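Local coordinates for protein putative aldehyde dehydrogenase (Burkholderia cenocepacia, PDB 4YWE) that probably oxidises aldehydes to carboxylic acids, with NAD or NADP as the electron acceptor, at residues G46-I51 with G218-R223; D342-A347 with A374-V379. One frame throughout, in Å; residues are numbered along the deposited sequence.

From the N terminus, the chain first reaches residues 46-51, at the start of helix 48-63, and contact 1 closes 167 residues later when helix 214-223 packs against them. Helix 214-223 rests through L221 on strand 177-182, so this contact joins helix 48-63 to a mixed sheet that probably belongs to the Rossmann-like cofactor domain. Contact 2 opens only afterwards and spans a much shorter loop, from helix 334-349 to strand 374-376 of the second mixed sheet. The two are therefore in series, neither nesting nor crossing. The centres of contacts 1 and 2 are about 39 Å apart and their nearest atoms about 24 Å apart, placing them in separate parts of the same subunit.

Contact 1: residues G46-I51 with G218-R223; sequences GTAPDI and GAALAR. With EDO (1,2-ethanediol), chain I.
Apolar packing joins the two helices, centred on A220, whose methyl meets both A48 and I51. Its CB points at the opening turn of helix 48-63, touching I51 CG1 at 3.7 Å and lying 3.8 Å from A48 CA; the methyls A48 CB and A220 CB are 4.2 Å apart. I51 reaches the neighbouring residue with both branches. CG2, anti to the backbone N, comes to 3.9 Å from L221 CA, while CD1 lies 4.3 Å from L221 CB. L221 also rests on V179 and K181 of strand 177-182, linking this helix pair to the sheet.

Polar bonds do not cross directly between the helices. Within the first segment, D50 OD2 accepts T47 N at 2.9 Å on its anti side, 31° out of the carboxylate plane. D50 thereby holds the backbone just before helix 48-63, and through OD1 it ties this turn to the loop at A24 N.

A bound 1,2-ethanediol, probably from the crystallisation liquor, bridges the helix starts: A48 N donates to its O2 at 3.2 Å, and E216 O of helix 214-223 is hydrogen-bonded to it as well.

Small side chains at A48 and A220 allow a close helix approach, with CA atoms 5.2 Å apart, and the direct join rests on van der Waals contact alone.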
# COMPACT_ATOMS: atom_id res chain seq x y z
N GLY A 46 -2.98 -10.67 41.58
CA GLY A 46 -3.54 -9.40 41.17
C GLY A 46 -5.05 -9.32 41.21
O GLY A 46 -5.75 -10.26 40.84
N THR A 47 -5.56 -8.18 41.68
CA THR A 47 -6.99 -7.95 41.74
C THR A 47 -7.34 -6.64 41.04
O THR A 47 -6.47 -6.01 40.44
CB THR A 47 -7.49 -7.90 43.20
OG1 THR A 47 -6.72 -6.95 43.94
CG2 THR A 47 -7.36 -9.27 43.85
N ALA A 48 -8.61 -6.25 41.12
CA ALA A 48 -9.11 -5.05 40.45
C ALA A 48 -8.33 -3.76 40.78
O ALA A 48 -8.07 -2.96 39.88
CB ALA A 48 -10.59 -4.86 40.75
N PRO A 49 -7.98 -3.54 42.07
CA PRO A 49 -7.20 -2.32 42.33
C PRO A 49 -5.85 -2.29 41.61
O PRO A 49 -5.41 -1.22 41.19
CB PRO A 49 -7.00 -2.35 43.85
CG PRO A 49 -8.15 -3.14 44.35
CD PRO A 49 -8.39 -4.19 43.32
N ASP A 50 -5.22 -3.45 41.47
CA ASP A 50 -3.94 -3.55 40.78
C ASP A 50 -4.08 -3.20 39.31
O ASP A 50 -3.23 -2.53 38.73
CB ASP A 50 -3.35 -4.95 40.94
CG ASP A 50 -3.20 -5.36 42.39
OD1 ASP A 50 -2.84 -4.50 43.22
OD2 ASP A 50 -3.43 -6.55 42.70
N ILE A 51 -5.18 -3.65 38.70
CA ILE A 51 -5.47 -3.34 37.31
C ILE A 51 -5.72 -1.85 37.15
O ILE A 51 -5.27 -1.23 36.18
CB ILE A 51 -6.67 -4.16 36.80
CG1 ILE A 51 -6.31 -5.64 36.70
CG2 ILE A 51 -7.14 -3.65 35.44
CD1 ILE A 51 -5.21 -5.94 35.70
N GLY A 218 -7.51 -10.99 35.21
CA GLY A 218 -7.85 -11.03 33.80
C GLY A 218 -9.21 -10.43 33.51
O GLY A 218 -9.38 -9.69 32.54
N ALA A 219 -10.18 -10.75 34.36
CA ALA A 219 -11.53 -10.22 34.22
C ALA A 219 -11.55 -8.71 34.46
O ALA A 219 -12.25 -7.98 33.77
CB ALA A 219 -12.48 -10.93 35.17
N ALA A 220 -10.79 -8.27 35.45
CA ALA A 220 -10.73 -6.85 35.80
C ALA A 220 -10.19 -6.02 34.64
O ALA A 220 -10.61 -4.88 34.44
CB ALA A 220 -9.87 -6.65 37.04
N LEU A 221 -9.28 -6.60 33.87
CA LEU A 221 -8.73 -5.94 32.69
C LEU A 221 -9.82 -5.79 31.64
O LEU A 221 -10.03 -4.71 31.09
CB LEU A 221 -7.54 -6.72 32.14
CG LEU A 221 -6.74 -6.17 30.95
CD1 LEU A 221 -5.30 -6.63 31.02
CD2 LEU A 221 -7.35 -6.59 29.62
N ALA A 222 -10.52 -6.89 31.36
CA ALA A 222 -11.53 -6.93 30.31
C ALA A 222 -12.71 -6.01 30.62
O ALA A 222 -13.39 -5.53 29.71
CB ALA A 222 -12.01 -8.36 30.10
N ARG A 223 -12.96 -5.77 31.91
CA ARG A 223 -14.07 -4.92 32.33
C ARG A 223 -13.69 -3.44 32.39
O ARG A 223 -14.56 -2.58 32.39
CB ARG A 223 -14.58 -5.35 33.71
CG ARG A 223 -15.16 -6.74 33.79
CD ARG A 223 -15.69 -7.00 35.20
NE ARG A 223 -15.91 -8.42 35.47
CZ ARG A 223 -17.07 -9.04 35.28
NH1 ARG A 223 -18.11 -8.38 34.80
NH2 ARG A 223 -17.18 -10.33 35.56
C1 EDO I . -11.71 -8.53 40.09
O1 EDO I . -11.87 -9.32 38.90
C2 EDO I . -10.76 -9.23 41.05
O2 EDO I . -10.62 -8.46 42.24

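Contact 2: residues D342-A347 with A374-V379; sequences DFLSDA and ALLRDV
Helix-on-sheet packing defines this contact, in a mixed sheet that probably belongs to the catalytic domain, as in other aldehyde dehydrogenases: helix 334-349 lies against strand 374-376, which pairs antiparallel with 354-360 and parallel with 394-400. The axes of segments 342-347 and 374-376 approach to 11.3 Å and run at 32° to each other, close to the same direction.

Three methyl contacts make up the interface. The CB of L344 leaves alongside the strand, not at it, but the end of the side chain turns nearer, and CD2 bridges two strand residues, at 4.2 Å from A374 CB and 4.0 Å from L376 CD1. L376 offers one branch to each of two helix residues one turn apart. Its chi1 (-72°) sets CG anti to the carbonyl carbon, and chi2 (84°) then spreads CD1 to L344 and CD2 to A347, the two leucine side chains meeting at a slant. V394 of the adjacent strand touches both leucines and L385 of helix 384-387 covers A347 and L376; A347, A374 and L376 are buried, while L344 keeps some exposure.

D346, on the same helix, is a calcium ligand seen in this protein, although no ion is bound there in this chain. Beyond the strand, R377 NE forms a salt bridge with D378 OD2 at 2.8 Å, approaching from above the carboxylate plane, and R377 NH2 also pairs with E304. One turn after L344, A347 CB meets L376 CD2 at 3.7 Å.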
# COMPACT_ATOMS: atom_id res chain seq x y z
N ASP A 342 -8.73 -37.87 29.21
CA ASP A 342 -10.14 -38.08 28.91
C ASP A 342 -10.36 -38.26 27.41
O ASP A 342 -11.21 -39.05 27.00
CB ASP A 342 -10.97 -36.91 29.43
CG ASP A 342 -10.95 -36.81 30.95
OD1 ASP A 342 -10.52 -37.79 31.60
OD2 ASP A 342 -11.36 -35.76 31.49
N PHE A 343 -9.61 -37.52 26.61
CA PHE A 343 -9.66 -37.67 25.16
C PHE A 343 -9.21 -39.07 24.74
O PHE A 343 -9.89 -39.75 23.97
CB PHE A 343 -8.79 -36.63 24.46
CG PHE A 343 -9.50 -35.33 24.18
CD1 PHE A 343 -10.30 -35.20 23.06
CD2 PHE A 343 -9.35 -34.25 25.03
CE1 PHE A 343 -10.95 -34.01 22.80
CE2 PHE A 343 -9.99 -33.05 24.77
CZ PHE A 343 -10.79 -32.93 23.65
N LEU A 344 -8.07 -39.50 25.27
CA LEU A 344 -7.48 -40.78 24.91
C LEU A 344 -8.33 -41.96 25.40
O LEU A 344 -8.44 -42.97 24.72
CB LEU A 344 -6.06 -40.89 25.47
CG LEU A 344 -5.06 -39.88 24.92
CD1 LEU A 344 -3.69 -40.07 25.56
CD2 LEU A 344 -4.96 -39.98 23.41
N SER A 345 -8.93 -41.81 26.58
CA SER A 345 -9.76 -42.87 27.15
C SER A 345 -11.07 -43.01 26.39
O SER A 345 -11.55 -44.12 26.17
CB SER A 345 -10.04 -42.60 28.63
OG SER A 345 -10.80 -41.42 28.80
N ASP A 346 -11.65 -41.89 25.99
CA ASP A 346 -12.88 -41.90 25.19
C ASP A 346 -12.63 -42.54 23.83
O ASP A 346 -13.47 -43.29 23.33
CB ASP A 346 -13.43 -40.49 25.02
CG ASP A 346 -14.05 -39.93 26.29
OD1 ASP A 346 -14.47 -40.74 27.14
OD2 ASP A 346 -14.13 -38.70 26.42
N ALA A 347 -11.48 -42.23 23.24
CA ALA A 347 -11.12 -42.76 21.94
C ALA A 347 -10.91 -44.27 22.00
O ALA A 347 -11.32 -45.00 21.09
CB ALA A 347 -9.87 -42.07 21.41
N ALA A 374 0.87 -39.36 21.26
CA ALA A 374 0.06 -40.49 20.84
C ALA A 374 -0.40 -40.36 19.39
O ALA A 374 -0.84 -39.29 18.97
CB ALA A 374 -1.15 -40.64 21.76
N LEU A 375 -0.28 -41.45 18.64
CA LEU A 375 -0.74 -41.49 17.26
C LEU A 375 -1.94 -42.42 17.13
O LEU A 375 -1.81 -43.63 17.31
CB LEU A 375 0.38 -41.94 16.33
CG LEU A 375 -0.05 -42.21 14.88
CD1 LEU A 375 -0.47 -40.92 14.19
CD2 LEU A 375 1.06 -42.91 14.12
N LEU A 376 -3.10 -41.86 16.81
CA LEU A 376 -4.30 -42.66 16.62
C LEU A 376 -4.72 -42.66 15.15
O LEU A 376 -4.55 -41.66 14.45
CB LEU A 376 -5.44 -42.15 17.50
CG LEU A 376 -5.30 -42.42 19.00
CD1 LEU A 376 -4.44 -41.36 19.69
CD2 LEU A 376 -6.67 -42.52 19.67
N ARG A 377 -5.27 -43.78 14.70
CA ARG A 377 -5.60 -43.96 13.30
C ARG A 377 -7.08 -44.26 13.09
O ARG A 377 -7.78 -44.61 14.03
CB ARG A 377 -4.76 -45.09 12.69
CG ARG A 377 -4.89 -46.41 13.43
CD ARG A 377 -4.31 -47.55 12.62
NE ARG A 377 -4.97 -47.67 11.32
CZ ARG A 377 -4.41 -48.21 10.25
NH1 ARG A 377 -3.17 -48.67 10.30
NH2 ARG A 377 -5.10 -48.28 9.11
N ASP A 378 -7.52 -44.12 11.84
CA ASP A 378 -8.90 -44.42 11.45
C ASP A 378 -9.89 -43.61 12.27
O ASP A 378 -11.00 -44.07 12.56
CB ASP A 378 -9.19 -45.92 11.60
CG ASP A 378 -8.18 -46.78 10.86
OD1 ASP A 378 -7.84 -46.45 9.71
OD2 ASP A 378 -7.72 -47.79 11.44
N VAL A 379 -9.49 -42.40 12.64
CA VAL A 379 -10.32 -41.52 13.45
C VAL A 379 -11.51 -41.03 12.65
O VAL A 379 -11.34 -40.40 11.60
CB VAL A 379 -9.51 -40.34 14.00
CG1 VAL A 379 -10.39 -39.44 14.85
CG2 VAL A 379 -8.31 -40.83 14.79